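Local coordinates for uncharacterized protein (Legionella pneumophila subsp. pneumophila str. Philadelphia 1, PDB 4RD8) that is of unknown function, a largely helical single-chain protein of the DUF5636 family from a bacterial pathogen, at residues L48-N52 and I209-L213; L75-I79 and E128-I133. The protein carries 3 engineered substitutions. All blocks are in the same frame, centred on the assembly; numbering follows the deposited sequence.

Contact 1 (L48-N52 and I209-L213)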
# COMPACT_ATOMS: atom_id res chain seq x y z
N LEU A 48 -1.51 2.88 11.35
CA LEU A 48 -0.41 1.99 11.75
C LEU A 48 -0.63 1.44 13.15
O LEU A 48 -0.37 0.26 13.41
CB LEU A 48 0.95 2.71 11.67
CG LEU A 48 1.51 2.97 10.27
CD1 LEU A 48 2.69 3.92 10.34
CD2 LEU A 48 1.94 1.65 9.63
N ILE A 49 -1.12 2.29 14.05
CA ILE A 49 -1.52 1.86 15.38
C ILE A 49 -2.61 0.78 15.28
O ILE A 49 -2.54 -0.24 15.98
CB ILE A 49 -2.01 3.05 16.24
CG1 ILE A 49 -0.82 3.93 16.63
CG2 ILE A 49 -2.74 2.56 17.48
CD1 ILE A 49 -1.21 5.28 17.17
N GLU A 50 -3.58 0.99 14.40
CA GLU A 50 -4.68 0.04 14.23
C GLU A 50 -4.16 -1.29 13.69
O GLU A 50 -4.55 -2.36 14.16
CB GLU A 50 -5.76 0.63 13.31
CG GLU A 50 -6.91 -0.32 12.96
CD GLU A 50 -7.77 -0.69 14.16
OE1 GLU A 50 -7.92 0.13 15.09
OE2 GLU A 50 -8.32 -1.82 14.17
N LEU A 51 -3.27 -1.21 12.70
CA LEU A 51 -2.68 -2.40 12.10
C LEU A 51 -1.88 -3.15 13.15
O LEU A 51 -1.95 -4.38 13.25
CB LEU A 51 -1.79 -2.02 10.92
CG LEU A 51 -1.16 -3.18 10.14
CD1 LEU A 51 -2.24 -4.01 9.46
CD2 LEU A 51 -0.15 -2.66 9.12
N ASN A 52 -1.12 -2.40 13.95
CA ASN A 52 -0.36 -2.98 15.05
C ASN A 52 -1.25 -3.66 16.07
O ASN A 52 -0.90 -4.69 16.63
CB ASN A 52 0.48 -1.91 15.76
CG ASN A 52 1.27 -2.48 16.92
OD1 ASN A 52 2.37 -3.02 16.75
ND2 ASN A 52 0.72 -2.34 18.13
N ILE A 209 4.70 3.34 19.25
CA ILE A 209 3.26 3.21 19.06
C ILE A 209 2.88 2.03 18.16
O ILE A 209 1.70 1.73 17.98
CB ILE A 209 2.63 4.52 18.53
CG1 ILE A 209 3.37 5.00 17.28
CG2 ILE A 209 2.66 5.59 19.62
CD1 ILE A 209 2.68 6.15 16.55
N PHE A 210 3.88 1.38 17.58
CA PHE A 210 3.64 0.11 16.88
C PHE A 210 4.73 -0.95 17.04
O PHE A 210 5.25 -1.48 16.05
CB PHE A 210 3.32 0.34 15.40
CG PHE A 210 4.06 1.50 14.78
CD1 PHE A 210 5.40 1.38 14.44
CD2 PHE A 210 3.40 2.68 14.49
CE1 PHE A 210 6.08 2.44 13.85
CE2 PHE A 210 4.07 3.75 13.89
CZ PHE A 210 5.41 3.63 13.57
N PRO A 211 5.05 -1.29 18.30
CA PRO A 211 6.19 -2.17 18.61
C PRO A 211 6.04 -3.58 18.05
O PRO A 211 7.06 -4.20 17.72
CB PRO A 211 6.19 -2.21 20.14
CG PRO A 211 4.77 -1.95 20.52
CD PRO A 211 4.27 -0.97 19.51
N VAL A 212 4.81 -4.08 17.95
CA VAL A 212 4.58 -5.43 17.45
C VAL A 212 4.75 -5.50 15.94
O VAL A 212 5.43 -6.39 15.42
CB VAL A 212 3.20 -5.97 17.87
CG1 VAL A 212 2.94 -7.32 17.24
CG2 VAL A 212 3.12 -6.07 19.38
N LEU A 213 4.14 -4.55 15.23
CA LEU A 213 4.31 -4.44 13.79
C LEU A 213 5.79 -4.26 13.46
O LEU A 213 6.29 -4.83 12.50
CB LEU A 213 3.48 -3.27 13.25
CG LEU A 213 3.58 -2.95 11.75
CD1 LEU A 213 3.23 -4.16 10.89
CD2 LEU A 213 2.69 -1.75 11.38
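Asn52 of helix 41-61 meets the first turn of helix 211-218 with its side-chain oxygen. Two backbone amides lie within bonding distance of that one atom, but only the Leu213 N-H points well at it. Leu213 N donates to Asn52 OD1 at 2.8 Å in a nearly straight bond of 168°, with the donor a little out of the carbonyl plane. Val212 N lies 2.9 Å from Asn52 OD1, but its N-H is bent to 121°, so this bond is weak. The amide group reaches the helix start because Asn52 CG stands anti to the backbone N (chi1 179°). Asn52 CB then rests on Phe210 CB at 3.6 Å, and the flat amide lies over the Phe210 backbone. Partial positive charge at the helix start probably strengthens the hold on OD1.

Apolar side chains pack around this bond. The Phe210 ring is met obliquely by Leu48, with Leu48 CB 3.7 Å from Phe210 CD2 and Leu48 CD1 close to CE2. Leu213 crosses both Leu48 and Leu51 at about a right angle. One methyl, Leu213 CD2, touches Leu51 CD2 at 3.7 Å and also Leu48 CD2. At the more open end of the contact, Ile49 CG1 sits 4.0 Å from Ile209 CB, and the two CD1 methyls meet.

Further out, Asp205 accepts from Ile209 N and Phe210 N through separate carboxylate oxygens, which probably helps hold the turn before the helix. Asn45, a turn before Ile49 on the same helix, also touches Ile209 and Phe210. Helix 195-204 backs Leu48 through His201 and Ile202.

Phe210 is the N-cap residue and offers no side-chain acceptor. Asn52 supplies one from a helix far away in sequence. This is tertiary capping of a helix N-terminus, within an all-helical fold.

Contact 2 (L75-I79 and E128-I133)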
# COMPACT_ATOMS: atom_id res chain seq x y z
N LEU A 75 1.13 -11.71 9.99
CA LEU A 75 1.08 -10.37 9.40
C LEU A 75 0.70 -10.44 7.92
O LEU A 75 -0.08 -9.63 7.44
CB LEU A 75 2.42 -9.65 9.56
CG LEU A 75 2.54 -8.31 8.83
CD1 LEU A 75 1.48 -7.34 9.31
CD2 LEU A 75 3.93 -7.71 9.02
N ARG A 76 1.26 -11.41 7.21
CA ARG A 76 0.97 -11.59 5.78
C ARG A 76 -0.49 -11.94 5.55
O ARG A 76 -1.11 -11.42 4.62
CB ARG A 76 1.87 -12.66 5.17
CG ARG A 76 3.12 -12.13 4.48
CD ARG A 76 4.36 -12.87 4.93
NE ARG A 76 5.37 -12.96 3.87
CZ ARG A 76 6.49 -12.25 3.83
NH1 ARG A 76 6.77 -11.37 4.79
NH2 ARG A 76 7.34 -12.41 2.83
N THR A 77 -1.03 -12.82 6.38
CA THR A 77 -2.42 -13.21 6.25
C THR A 77 -3.35 -12.06 6.65
O THR A 77 -4.40 -11.87 6.05
CB THR A 77 -2.75 -14.51 7.03
OG1 THR A 77 -2.36 -14.35 8.40
CG2 THR A 77 -1.99 -15.69 6.43
N LEU A 78 -2.95 -11.30 7.67
CA LEU A 78 -3.70 -10.10 8.04
C LEU A 78 -3.70 -9.09 6.89
O LEU A 78 -4.75 -8.54 6.54
CB LEU A 78 -3.13 -9.45 9.31
CG LEU A 78 -3.66 -8.06 9.68
CD1 LEU A 78 -5.17 -8.09 9.91
CD2 LEU A 78 -2.95 -7.53 10.93
N ILE A 79 -2.53 -8.85 6.31
CA ILE A 79 -2.44 -7.94 5.16
C ILE A 79 -3.35 -8.42 4.02
O ILE A 79 -4.11 -7.63 3.44
CB ILE A 79 -0.97 -7.79 4.68
CG1 ILE A 79 -0.18 -6.93 5.69
CG2 ILE A 79 -0.91 -7.21 3.28
CD1 ILE A 79 1.34 -7.04 5.57
N GLU A 128 9.76 -5.29 2.22
CA GLU A 128 9.34 -6.40 1.37
C GLU A 128 7.87 -6.27 0.96
O GLU A 128 7.48 -6.55 -0.18
CB GLU A 128 9.57 -7.71 2.12
CG GLU A 128 9.38 -8.99 1.33
CD GLU A 128 9.50 -10.22 2.20
OE1 GLU A 128 8.85 -10.27 3.27
OE2 GLU A 128 10.26 -11.15 1.84
N LEU A 129 7.05 -5.84 1.92
CA LEU A 129 5.62 -5.72 1.71
C LEU A 129 5.16 -4.29 1.94
O LEU A 129 4.03 -4.07 2.39
CB LEU A 129 4.85 -6.63 2.67
CG LEU A 129 5.19 -8.12 2.64
CD1 LEU A 129 4.40 -8.86 3.72
CD2 LEU A 129 4.90 -8.71 1.28
N THR A 130 6.03 -3.32 1.68
CA THR A 130 5.69 -1.94 2.02
C THR A 130 4.52 -1.42 1.18
O THR A 130 3.67 -0.71 1.69
CB THR A 130 6.90 -0.99 1.94
OG1 THR A 130 7.95 -1.49 2.78
CG2 THR A 130 6.52 0.40 2.42
N HIS A 131 4.48 -1.74 -0.11
CA HIS A 131 3.36 -1.30 -0.93
C HIS A 131 2.06 -1.94 -0.45
O HIS A 131 1.01 -1.29 -0.41
CB HIS A 131 3.59 -1.61 -2.42
CG HIS A 131 4.64 -0.77 -3.06
ND1 HIS A 131 4.75 0.59 -2.84
CD2 HIS A 131 5.62 -1.09 -3.94
CE1 HIS A 131 5.76 1.06 -3.55
NE2 HIS A 131 6.30 0.07 -4.23
N ALA A 132 2.12 -3.22 -0.07
CA ALA A 132 0.95 -3.88 0.50
C ALA A 132 0.49 -3.15 1.75
O ALA A 132 -0.71 -2.96 1.96
CB ALA A 132 1.27 -5.35 0.82
N ILE A 133 1.44 -2.74 2.58
CA ILE A 133 1.12 -1.98 3.79
C ILE A 133 0.52 -0.60 3.48
O ILE A 133 -0.44 -0.20 4.15
CB ILE A 133 2.34 -1.88 4.74
CG1 ILE A 133 2.67 -3.26 5.30
CG2 ILE A 133 2.03 -0.93 5.89
CD1 ILE A 133 3.96 -3.31 6.11
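The two segments approach most closely at Ile79 and Ala132, whose CA atoms are 7.0 Å apart, while the CA atoms of Arg76 and Leu129 are 8.5 Å apart. The wider end is bridged by charge. Arg76 NH2 (2.7 Å) and Arg76 NH1 (2.8 Å) both hydrogen-bond to Glu128 OE1, end-on, forming a salt bridge. Both bonds are clearly bent, at 141° and 134°. The oxygen lies at the guanidinium edge, near its plane. The carboxylate is turned 72° from that plane, and both nitrogens come from the same face of it. NH1 arrives on the syn side, whereas NH2 stands well above the plane.

Leu129 packs against one face of the guanidinium with CD1, and Leu129 CD1 also touches Arg76 CG at 3.6 Å. The Arg76 chain bends at chi2 and chi3 as it passes this methyl.

At the closer end the contact is wholly apolar. Ile79 CG2 meets Ala132 CB at 3.8 Å, and Ile79 CD1 touches Leu129 CD1 and Ile133 CG1. With CG1 beside the backbone N and CG2 anti to it, the two branches part, one toward Ala132, the other toward Leu129 and Ile133.

Met92, from a loop, touches Arg76, Leu129 and Ala132. Asp118 accepts from Thr130 N and His131 N, at the start of helix 130-144.

The contact joins helix 69-85 to the N-terminal end of helix 130-144 and the two residues just before it. It is a buried apolar contact with a salt bridge at its partly exposed margin, part of the core of this all-helical fold.

Contact 2 is nested inside the chain loop closed by contact 1, and their centres lie 13 Å apart. They share packing through consecutive helices 41-61 and 69-85. Leu51 CD1 of contact 1 touches Leu78 CD2 of contact 2 at 3.9 Å. From helix 211-218, Leu213 CD1 meets Leu75 CD1 at 4.0 Å. Leu51 CD2 also approaches Ile133 CG2, at 4.3 Å. Leu51 and Leu213 therefore connect the capped helix start to the deeper core. Contact 2 is centred 8 Å from the middle of the chain and contact 1 is 16 Å from it. No active site or ligand pocket is known to relate to either.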